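Local coordinates for ORF99 (Acidianus Filamentous Virus 1, PDB 3DF6), which is of unknown function but is stable to heat and acid and may, as an AcrID1-type protein, be an anti-CRISPR inhibitor, at residues E67-E76 / L88-E99; F38-S48 / I58-S66. The protein carries 2 engineered substitutions. One frame throughout, in Å; residues are numbered along the deposited sequence. Where two conformers were deposited one is given.

Interaction 1: E67-E76 / L88-E99. Engineered in segment 67-76: Met70 (natural residue Ile). With CA (calcium ion), chain H; CA (calcium ion), chain I.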
loop_
_atom_site.group_PDB
_atom_site.type_symbol
_atom_site.label_atom_id
_atom_site.label_comp_id
_atom_site.label_asym_id
_atom_site.label_seq_id
_atom_site.Cartn_x
_atom_site.Cartn_y
_atom_site.Cartn_z
ATOM N N GLU C 67 21.967 -3.810 -9.238
ATOM C CA GLU C 67 23.172 -3.064 -9.574
ATOM C C GLU C 67 23.085 -1.512 -9.440
ATOM O O GLU C 67 23.898 -0.918 -8.705
ATOM C CB GLU C 67 23.750 -3.522 -10.920
ATOM C CG GLU C 67 22.725 -3.889 -11.976
ATOM C CD GLU C 67 23.346 -4.636 -13.150
ATOM O OE1 GLU C 67 24.597 -4.649 -13.274
ATOM O OE2 GLU C 67 22.580 -5.205 -13.956
ATOM N N ASN C 68 22.157 -0.866 -10.104
ATOM C CA ASN C 68 21.954 0.582 -9.940
ATOM C C ASN C 68 20.654 0.909 -9.196
ATOM O O ASN C 68 20.337 2.063 -8.948
ATOM C CB ASN C 68 21.962 1.327 -11.284
ATOM C CG ASN C 68 23.300 1.286 -11.979
ATOM O OD1 ASN C 68 23.396 0.752 -13.071
ATOM N ND2 ASN C 68 24.325 1.868 -11.368
ATOM N N ALA C 69 19.906 -0.106 -8.818
ATOM C CA ALA C 69 18.600 0.108 -8.228
ATOM C C ALA C 69 18.738 0.167 -6.715
ATOM O O ALA C 69 19.474 -0.606 -6.110
ATOM C CB ALA C 69 17.651 -0.988 -8.645
HETATM N N MSE C 70 18.048 1.122 -6.125
HETATM C CA MSE C 70 17.948 1.241 -4.690
HETATM C C MSE C 70 16.475 1.310 -4.292
HETATM O O MSE C 70 15.670 1.916 -4.983
HETATM C CB MSE C 70 18.694 2.493 -4.255
HETATM C CG MSE C 70 18.167 3.085 -3.018
HETATM SE SE MSE C 70 19.469 4.250 -2.302
HETATM C CE MSE C 70 18.845 5.940 -2.979
ATOM N N LYS C 71 16.119 0.659 -3.197
ATOM C CA LYS C 71 14.770 0.764 -2.643
ATOM C C LYS C 71 14.858 1.689 -1.448
ATOM O O LYS C 71 15.772 1.543 -0.623
ATOM C CB LYS C 71 14.226 -0.602 -2.199
ATOM C CG LYS C 71 13.843 -1.612 -3.295
ATOM C CD LYS C 71 12.454 -1.355 -3.836
ATOM C CE LYS C 71 12.104 -2.282 -5.011
ATOM N NZ LYS C 71 10.753 -1.876 -5.481
ATOM N N LYS C 72 13.947 2.656 -1.368
ATOM C CA LYS C 72 13.902 3.556 -0.213
ATOM C C LYS C 72 12.562 3.458 0.492
ATOM O O LYS C 72 11.502 3.475 -0.151
ATOM C CB LYS C 72 14.155 5.005 -0.604
ATOM C CG LYS C 72 15.590 5.268 -1.152
ATOM C CD LYS C 72 15.743 6.782 -1.420
ATOM C CE LYS C 72 17.149 7.151 -1.850
ATOM N NZ LYS C 72 17.269 8.559 -2.438
ATOM N N LEU C 73 12.637 3.360 1.813
ATOM C CA LEU C 73 11.466 3.244 2.676
ATOM C C LEU C 73 11.396 4.421 3.643
ATOM O O LEU C 73 12.335 4.682 4.392
ATOM C CB LEU C 73 11.544 1.930 3.471
ATOM C CG LEU C 73 10.286 1.581 4.272
ATOM C CD1 LEU C 73 9.174 1.065 3.284
ATOM C CD2 LEU C 73 10.590 0.590 5.378
ATOM N N PHE C 74 10.284 5.149 3.618
ATOM C CA PHE C 74 10.075 6.249 4.545
ATOM C C PHE C 74 9.017 5.830 5.559
ATOM O O PHE C 74 7.921 5.426 5.170
ATOM C CB PHE C 74 9.583 7.485 3.790
ATOM C CG PHE C 74 10.554 8.004 2.789
ATOM C CD1 PHE C 74 11.415 9.039 3.129
ATOM C CD2 PHE C 74 10.609 7.467 1.493
ATOM C CE1 PHE C 74 12.328 9.548 2.206
ATOM C CE2 PHE C 74 11.531 7.956 0.554
ATOM C CZ PHE C 74 12.399 9.002 0.919
ATOM N N VAL C 75 9.341 5.934 6.849
ATOM C CA VAL C 75 8.407 5.578 7.919
ATOM C C VAL C 75 8.220 6.795 8.806
ATOM O O VAL C 75 9.175 7.307 9.383
ATOM C CB VAL C 75 8.895 4.367 8.787
ATOM C CG1 VAL C 75 7.846 3.991 9.827
ATOM C CG2 VAL C 75 9.213 3.155 7.911
ATOM N N GLU C 76 6.991 7.279 8.877
ATOM C CA GLU C 76 6.654 8.401 9.719
ATOM C C GLU C 76 6.031 7.873 11.014
ATOM O O GLU C 76 5.060 7.113 10.969
ATOM C CB GLU C 76 5.653 9.299 8.988
ATOM C CG GLU C 76 5.374 10.630 9.670
ATOM C CD GLU C 76 4.140 11.341 9.088
ATOM O OE1 GLU C 76 3.484 10.761 8.211
ATOM O OE2 GLU C 76 3.832 12.473 9.510
ATOM N N LEU C 88 2.361 6.463 11.317
ATOM C CA LEU C 88 1.374 7.338 10.690
ATOM C C LEU C 88 1.370 7.226 9.175
ATOM O O LEU C 88 0.349 7.480 8.529
ATOM C CB LEU C 88 1.604 8.795 11.100
ATOM C CG LEU C 88 1.524 9.001 12.624
ATOM C CD1 LEU C 88 2.087 10.381 12.951
ATOM C CD2 LEU C 88 0.089 8.867 13.088
ATOM N N SER C 89 2.519 6.852 8.626
ATOM C CA SER C 89 2.685 6.662 7.177
ATOM C C SER C 89 3.892 5.776 6.893
ATOM O O SER C 89 4.855 5.754 7.690
ATOM C CB SER C 89 2.857 8.013 6.470
ATOM O OG SER C 89 2.851 7.846 5.058
ATOM N N ILE C 90 3.826 5.047 5.775
ATOM C CA ILE C 90 4.908 4.273 5.220
ATOM C C ILE C 90 4.874 4.534 3.692
ATOM O O ILE C 90 3.796 4.516 3.081
ATOM C CB ILE C 90 4.763 2.736 5.496
ATOM C CG1 ILE C 90 4.595 2.450 6.994
ATOM C CG2 ILE C 90 6.037 2.002 5.003
ATOM C CD1 ILE C 90 4.322 0.931 7.386
ATOM N N LYS C 91 6.040 4.795 3.099
ATOM C CA LYS C 91 6.154 5.048 1.670
ATOM C C LYS C 91 7.389 4.357 1.116
ATOM O O LYS C 91 8.477 4.435 1.715
ATOM C CB LYS C 91 6.222 6.545 1.385
ATOM C CG LYS C 91 6.325 6.932 -0.108
ATOM C CD LYS C 91 6.317 8.469 -0.236
ATOM C CE LYS C 91 6.506 8.963 -1.673
ATOM N NZ LYS C 91 5.560 8.291 -2.622
ATOM N N GLY C 92 7.208 3.679 -0.020
ATOM C CA GLY C 92 8.289 2.934 -0.664
ATOM C C GLY C 92 8.508 3.510 -2.048
ATOM O O GLY C 92 7.565 3.630 -2.827
ATOM N N VAL C 93 9.755 3.861 -2.340
ATOM C CA VAL C 93 10.134 4.549 -3.570
ATOM C C VAL C 93 11.311 3.797 -4.211
ATOM O O VAL C 93 12.156 3.249 -3.507
ATOM C CB VAL C 93 10.508 6.030 -3.180
ATOM C CG1 VAL C 93 11.457 6.677 -4.124
ATOM C CG2 VAL C 93 9.240 6.878 -3.036
ATOM N N ASN C 94 11.387 3.789 -5.534
ATOM C CA ASN C 94 12.552 3.251 -6.230
ATOM C C ASN C 94 13.464 4.389 -6.577
ATOM O O ASN C 94 12.982 5.484 -6.786
ATOM C CB ASN C 94 12.126 2.632 -7.544
ATOM C CG ASN C 94 11.402 1.359 -7.346
ATOM O OD1 ASN C 94 11.735 0.590 -6.453
ATOM N ND2 ASN C 94 10.406 1.119 -8.169
ATOM N N ASP C 95 14.766 4.135 -6.662
ATOM C CA ASP C 95 15.698 5.156 -7.111
ATOM C C ASP C 95 16.833 4.478 -7.879
ATOM O O ASP C 95 17.289 3.385 -7.507
ATOM C CB ASP C 95 16.252 5.899 -5.894
ATOM C CG ASP C 95 16.978 7.219 -6.244
ATOM O OD1 ASP C 95 16.900 7.722 -7.393
ATOM O OD2 ASP C 95 17.641 7.765 -5.328
ATOM N N TRP C 96 17.271 5.131 -8.952
ATOM C CA TRP C 96 18.465 4.732 -9.676
ATOM C C TRP C 96 19.629 5.457 -9.046
ATOM O O TRP C 96 19.595 6.679 -8.849
ATOM C CB TRP C 96 18.380 5.131 -11.149
ATOM C CG TRP C 96 19.619 4.805 -11.953
ATOM C CD1 TRP C 96 20.806 5.503 -11.981
ATOM C CD2 TRP C 96 19.777 3.718 -12.863
ATOM N NE1 TRP C 96 21.687 4.909 -12.849
ATOM C CE2 TRP C 96 21.085 3.809 -13.403
ATOM C CE3 TRP C 96 18.942 2.665 -13.272
ATOM C CZ2 TRP C 96 21.572 2.896 -14.344
ATOM C CZ3 TRP C 96 19.441 1.748 -14.203
ATOM C CH2 TRP C 96 20.743 1.875 -14.721
ATOM N N VAL C 97 20.683 4.706 -8.772
ATOM C CA VAL C 97 21.821 5.246 -8.077
ATOM C C VAL C 97 23.101 4.798 -8.799
ATOM O O VAL C 97 23.112 3.767 -9.492
ATOM C CB VAL C 97 21.772 4.833 -6.585
ATOM C CG1 VAL C 97 22.861 5.501 -5.796
ATOM C CG2 VAL C 97 20.451 5.259 -5.993
ATOM N N ARG C 98 24.159 5.594 -8.667
ATOM C CA ARG C 98 25.447 5.232 -9.228
ATOM C C ARG C 98 25.999 4.044 -8.418
ATOM O O ARG C 98 25.956 4.066 -7.180
ATOM C CB ARG C 98 26.394 6.417 -9.121
ATOM C CG ARG C 98 27.782 6.132 -9.600
ATOM C CD ARG C 98 28.557 7.397 -9.819
ATOM N NE ARG C 98 29.771 7.156 -10.579
ATOM C CZ ARG C 98 30.524 8.107 -11.120
ATOM N NH1 ARG C 98 30.200 9.383 -10.985
ATOM N NH2 ARG C 98 31.608 7.787 -11.782
ATOM N N GLU C 99 26.489 3.014 -9.104
ATOM C CA GLU C 99 27.103 1.878 -8.402
ATOM C C GLU C 99 28.436 2.255 -7.793
ATOM O O GLU C 99 29.145 3.159 -8.273
ATOM C CB GLU C 99 27.318 0.698 -9.339
ATOM C CG GLU C 99 26.012 0.044 -9.720
ATOM C CD GLU C 99 26.180 -1.075 -10.719
ATOM O OE1 GLU C 99 27.303 -1.328 -11.191
ATOM O OE2 GLU C 99 25.180 -1.714 -11.049
ATOM O OXT GLU C 99 28.819 1.644 -6.786
HETATM CA CA CA H . 25.251 -0.115 -14.268
HETATM CA CA CA I . 30.762 3.434 -6.380
HETATM O O HOH W 1 14.401 0.095 -7.040
HETATM O O HOH W 2 6.211 7.985 5.187
HETATM O O HOH W 3 27.233 0.472 -12.834
HETATM O O HOH W 4 27.000 -0.421 -15.795
HETATM O O HOH W 5 25.571 -2.523 -13.281
HETATM O O HOH W 6 23.361 -1.107 -15.052
#

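Interaction 2: F38-S48 / I58-S66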
loop_
_atom_site.group_PDB
_atom_site.type_symbol
_atom_site.label_atom_id
_atom_site.label_comp_id
_atom_site.label_asym_id
_atom_site.label_seq_id
_atom_site.Cartn_x
_atom_site.Cartn_y
_atom_site.Cartn_z
ATOM N N PHE C 38 8.303 -3.155 14.844
ATOM C CA PHE C 38 8.963 -2.040 14.151
ATOM C C PHE C 38 10.289 -2.469 13.510
ATOM O O PHE C 38 10.573 -2.115 12.370
ATOM C CB PHE C 38 9.133 -0.847 15.102
ATOM C CG PHE C 38 9.551 0.445 14.419
ATOM C CD1 PHE C 38 8.637 1.201 13.709
ATOM C CD2 PHE C 38 10.851 0.922 14.549
ATOM C CE1 PHE C 38 9.016 2.396 13.078
ATOM C CE2 PHE C 38 11.247 2.126 13.935
ATOM C CZ PHE C 38 10.310 2.858 13.184
ATOM N N GLU C 39 11.073 -3.250 14.244
ATOM C CA GLU C 39 12.343 -3.800 13.769
ATOM C C GLU C 39 12.178 -4.787 12.616
ATOM O O GLU C 39 12.947 -4.779 11.636
ATOM C CB GLU C 39 13.110 -4.419 14.952
ATOM C CG GLU C 39 13.676 -3.338 15.839
ATOM C CD GLU C 39 14.340 -3.851 17.090
ATOM O OE1 GLU C 39 14.329 -5.083 17.335
ATOM O OE2 GLU C 39 14.877 -2.994 17.834
ATOM N N GLU C 40 11.159 -5.613 12.734
ATOM C CA GLU C 40 10.748 -6.514 11.675
ATOM C C GLU C 40 10.347 -5.752 10.408
ATOM O O GLU C 40 10.684 -6.176 9.308
ATOM C CB GLU C 40 9.601 -7.399 12.181
ATOM C CG GLU C 40 9.206 -8.523 11.265
ATOM C CD GLU C 40 10.330 -9.492 10.951
ATOM O OE1 GLU C 40 11.174 -9.768 11.844
ATOM O OE2 GLU C 40 10.345 -9.993 9.799
ATOM N N LEU C 41 9.645 -4.630 10.577
ATOM C CA LEU C 41 9.191 -3.784 9.468
ATOM C C LEU C 41 10.352 -3.248 8.609
ATOM O O LEU C 41 10.302 -3.279 7.373
ATOM C CB LEU C 41 8.390 -2.594 10.016
ATOM C CG LEU C 41 7.734 -1.608 9.027
ATOM C CD1 LEU C 41 6.588 -2.286 8.272
ATOM C CD2 LEU C 41 7.218 -0.365 9.749
ATOM N N ILE C 42 11.385 -2.768 9.292
ATOM C CA ILE C 42 12.494 -2.052 8.689
ATOM C C ILE C 42 13.674 -2.936 8.265
ATOM O O ILE C 42 14.384 -2.604 7.308
ATOM C CB ILE C 42 12.893 -0.909 9.635
ATOM C CG1 ILE C 42 11.774 0.132 9.582
ATOM C CG2 ILE C 42 14.248 -0.301 9.284
ATOM C CD1 ILE C 42 11.641 0.951 10.821
ATOM N N GLY C 43 13.856 -4.074 8.936
ATOM C CA GLY C 43 14.904 -5.016 8.552
ATOM C C GLY C 43 16.295 -4.455 8.769
ATOM O O GLY C 43 16.553 -3.775 9.763
ATOM N N LYS C 44 17.191 -4.728 7.823
ATOM C CA LYS C 44 18.572 -4.290 7.930
ATOM C C LYS C 44 18.911 -3.342 6.774
ATOM O O LYS C 44 19.483 -3.773 5.778
ATOM C CB LYS C 44 19.505 -5.498 7.866
ATOM C CG LYS C 44 19.208 -6.612 8.870
ATOM C CD LYS C 44 19.585 -6.215 10.278
ATOM C CE LYS C 44 19.340 -7.396 11.242
ATOM N NZ LYS C 44 20.137 -7.233 12.471
ATOM N N PRO C 45 18.562 -2.048 6.893
ATOM C CA PRO C 45 18.828 -1.169 5.756
ATOM C C PRO C 45 20.328 -0.974 5.562
ATOM O O PRO C 45 21.114 -1.097 6.514
ATOM C CB PRO C 45 18.175 0.152 6.158
ATOM C CG PRO C 45 17.433 -0.109 7.419
ATOM C CD PRO C 45 17.958 -1.337 8.032
ATOM N N ASP C 46 20.738 -0.663 4.349
ATOM C CA ASP C 46 22.142 -0.319 4.109
ATOM C C ASP C 46 22.510 1.085 4.539
ATOM O O ASP C 46 23.686 1.389 4.735
ATOM C CB ASP C 46 22.473 -0.537 2.652
ATOM C CG ASP C 46 22.265 -1.974 2.255
ATOM O OD1 ASP C 46 22.853 -2.862 2.926
ATOM O OD2 ASP C 46 21.484 -2.214 1.330
ATOM N N SER C 47 21.495 1.930 4.665
ATOM C CA SER C 47 21.647 3.329 5.097
ATOM C C SER C 47 20.376 3.790 5.775
ATOM O O SER C 47 19.295 3.273 5.464
ATOM C CB SER C 47 21.861 4.237 3.884
ATOM O OG SER C 47 23.210 4.262 3.481
ATOM N N SER C 48 20.487 4.807 6.624
ATOM C CA SER C 48 19.331 5.409 7.237
ATOM C C SER C 48 19.591 6.861 7.549
ATOM O O SER C 48 20.739 7.275 7.725
ATOM C CB SER C 48 18.950 4.666 8.539
ATOM O OG SER C 48 19.857 5.000 9.587
ATOM N N ILE C 58 10.421 11.199 10.801
ATOM C CA ILE C 58 10.380 10.549 9.496
ATOM C C ILE C 58 11.766 9.963 9.292
ATOM O O ILE C 58 12.763 10.705 9.238
ATOM C CB ILE C 58 10.027 11.464 8.325
ATOM C CG1 ILE C 58 8.663 12.112 8.571
ATOM C CG2 ILE C 58 10.015 10.617 7.019
ATOM C CD1 ILE C 58 8.227 13.111 7.538
ATOM N N ASP C 59 11.825 8.635 9.224
ATOM C CA ASP C 59 13.064 7.959 8.887
ATOM C C ASP C 59 13.057 7.512 7.435
ATOM O O ASP C 59 12.033 7.091 6.906
ATOM C CB ASP C 59 13.298 6.740 9.770
ATOM C CG ASP C 59 13.557 7.096 11.224
ATOM O OD1 ASP C 59 13.528 8.293 11.614
ATOM O OD2 ASP C 59 13.769 6.145 11.991
ATOM N N GLU C 60 14.221 7.593 6.816
ATOM C CA GLU C 60 14.409 7.158 5.451
ATOM C C GLU C 60 15.426 6.024 5.474
ATOM O O GLU C 60 16.555 6.225 5.897
ATOM C CB GLU C 60 14.934 8.324 4.631
ATOM C CG GLU C 60 15.222 7.987 3.186
ATOM C CD GLU C 60 15.883 9.170 2.480
ATOM O OE1 GLU C 60 15.727 10.321 2.957
ATOM O OE2 GLU C 60 16.563 8.951 1.465
ATOM N N TYR C 61 15.006 4.845 5.046
ATOM C CA TYR C 61 15.861 3.660 5.030
ATOM C C TYR C 61 16.127 3.258 3.594
ATOM O O TYR C 61 15.200 3.125 2.813
ATOM C CB TYR C 61 15.179 2.513 5.749
ATOM C CG TYR C 61 14.773 2.856 7.170
ATOM C CD1 TYR C 61 15.730 2.952 8.187
ATOM C CD2 TYR C 61 13.445 3.084 7.490
ATOM C CE1 TYR C 61 15.351 3.275 9.520
ATOM C CE2 TYR C 61 13.054 3.391 8.802
ATOM C CZ TYR C 61 14.005 3.485 9.800
ATOM O OH TYR C 61 13.602 3.782 11.083
ATOM N N SER C 62 17.398 3.051 3.261
ATOM C CA SER C 62 17.804 2.704 1.900
ATOM C C SER C 62 18.301 1.245 1.861
ATOM O O SER C 62 18.995 0.793 2.787
ATOM C CB SER C 62 18.890 3.692 1.427
ATOM O OG SER C 62 18.357 5.022 1.435
ATOM N N TYR C 63 17.934 0.518 0.795
ATOM C CA TYR C 63 18.286 -0.892 0.638
ATOM C C TYR C 63 18.867 -1.064 -0.764
ATOM O O TYR C 63 18.205 -0.695 -1.750
ATOM C CB TYR C 63 17.042 -1.810 0.806
ATOM C CG TYR C 63 16.225 -1.555 2.077
ATOM C CD1 TYR C 63 16.340 -2.411 3.182
ATOM C CD2 TYR C 63 15.366 -0.459 2.178
ATOM C CE1 TYR C 63 15.607 -2.185 4.349
ATOM C CE2 TYR C 63 14.628 -0.225 3.342
ATOM C CZ TYR C 63 14.763 -1.099 4.420
ATOM O OH TYR C 63 14.036 -0.879 5.569
ATOM N N ASP C 64 20.087 -1.601 -0.857
ATOM C CA ASP C 64 20.707 -1.867 -2.164
ATOM C C ASP C 64 19.882 -2.966 -2.840
ATOM O O ASP C 64 19.711 -4.031 -2.281
ATOM C CB ASP C 64 22.148 -2.366 -2.004
ATOM C CG ASP C 64 23.030 -1.410 -1.223
ATOM O OD1 ASP C 64 22.790 -0.175 -1.266
ATOM O OD2 ASP C 64 23.987 -1.918 -0.569
ATOM N N ALA C 65 19.311 -2.694 -3.986
ATOM C CA ALA C 65 18.387 -3.679 -4.558
ATOM C C ALA C 65 19.060 -4.559 -5.585
ATOM O O ALA C 65 18.942 -5.789 -5.562
ATOM C CB ALA C 65 17.170 -3.000 -5.155
ATOM N N SER C 66 19.774 -3.921 -6.488
ATOM C CA SER C 66 20.295 -4.559 -7.669
ATOM C C SER C 66 21.365 -3.590 -8.079
ATOM O O SER C 66 21.657 -2.642 -7.322
ATOM C CB SER C 66 19.227 -4.678 -8.750
ATOM O OG SER C 66 18.173 -5.547 -8.326
HETATM O O HOH W 7 23.647 -4.576 1.241
#

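Interaction 1: E67-E76 / L88-E99
Asn94 OD1 is gripped twice. Lys71 NZ donates to it at 2.8 Å, in the amide carbonyl plane and on a lone pair, and a water that also donates to Met70 O supplies the second bond. Lys71 gets there by folding at chi2 (-83°), which lays its chain alongside Asn94; the same ammonium forms a salt bridge with Asp20. The framework is an antiparallel ladder between two strands of a beta hairpin, interrupted by a classic beta bulge where Leu88 and Ser89 both face Glu76, Leu88 N giving Glu76 O the main bond. On the Lys72 side of the sheet, Lys72 NZ forms a salt bridge with Asp95 OD2 at 3.0 Å, on the anti side of the carboxylate and 30° out of its plane. Engineered Met70, a selenomethionine, lies next to that aspartate, its CE pressed tightly on Val97 CG2 at 3.5 Å. Just before the first strand begins, Asn68 is pinned: its O accepts Val97 N at 2.7 Å, its ND2 donates to Val97 O at 2.9 Å, and its CB sits over the six-membered ring of Trp96, 3.4 Å from the centroid, with amide and indole planes 25° apart. That leaves Asn68 OD1 to bind a calcium ion at 2.4 Å, four waters being the ion's other ligands. Because Val97 O holds the amide nitrogen and the indole backs the side chain, the oxygen is held in position for the metal, whose charge would probably polarise the amide and strengthen its N-H donor.

Interaction 2: F38-S48 / I58-S66
Ile42 and Tyr61 meet because chi1 of -71° in Ile42 sets CG2 anti to its own backbone N, while chi1 of -56° turns the Tyr61 ring under the helix end. The CG2 methyl then stands over the centre of the ring, 3.6 Å from the centroid, in a CH-pi contact, and Ile42 CD1 reaches along the ring to within 3.5 Å of Tyr61 OH while also lying over a face of Phe38. This is where helix 35-42 runs into the edge strand of an antiparallel sheet, Gly43 making the turn with positive phi and a classic beta bulge following, in which Asp46 and Ser47 both face Ser62. Tyr63 ties down the last helical carbonyl: its OH gives a very short bond of 2.5 Å to Ile42 O, which lies at the ring edge and in the ring plane. Pro45 touches both tyrosines, CB over the rim of the Tyr63 ring and CG 3.6 Å from Tyr61 CD1. Ser62 O accepts Asp46 N at 2.8 Å and, weakly, Ser47 N. Farther along, the carboxylates of Asp46 and Asp64 stack with planes 14° apart, which may favour a proton on one of them; a water donates to both. Asp46 OD2 also receives Asp64 N at 2.7 Å, in a nearly straight bond.

In the fold
Interaction 2 closes before interaction 1 opens, and the two sit side by side in one five-stranded antiparallel sheet, their centres about 9 Å apart. Strands 56-64 and 69-80 join them: Tyr61 N and Tyr63 N each lie 2.8 Å from an oxygen of the next strand, Leu73 O and Lys71 O respectively, probable hydrogen bonds. Side chains cross the seam, Phe74 CE1 packing 3.4 Å from Glu60 CG. Strand 47-53 in interaction 2 is outermost, whereas strand 84-96 in interaction 1 is bordered by strand 25-34. Two calcium ions lie at the Asn68 and Glu99 end of interaction 1; the side chains of Leu73 and Tyr63 are about 8 and 7 Å from bound calcium elsewhere.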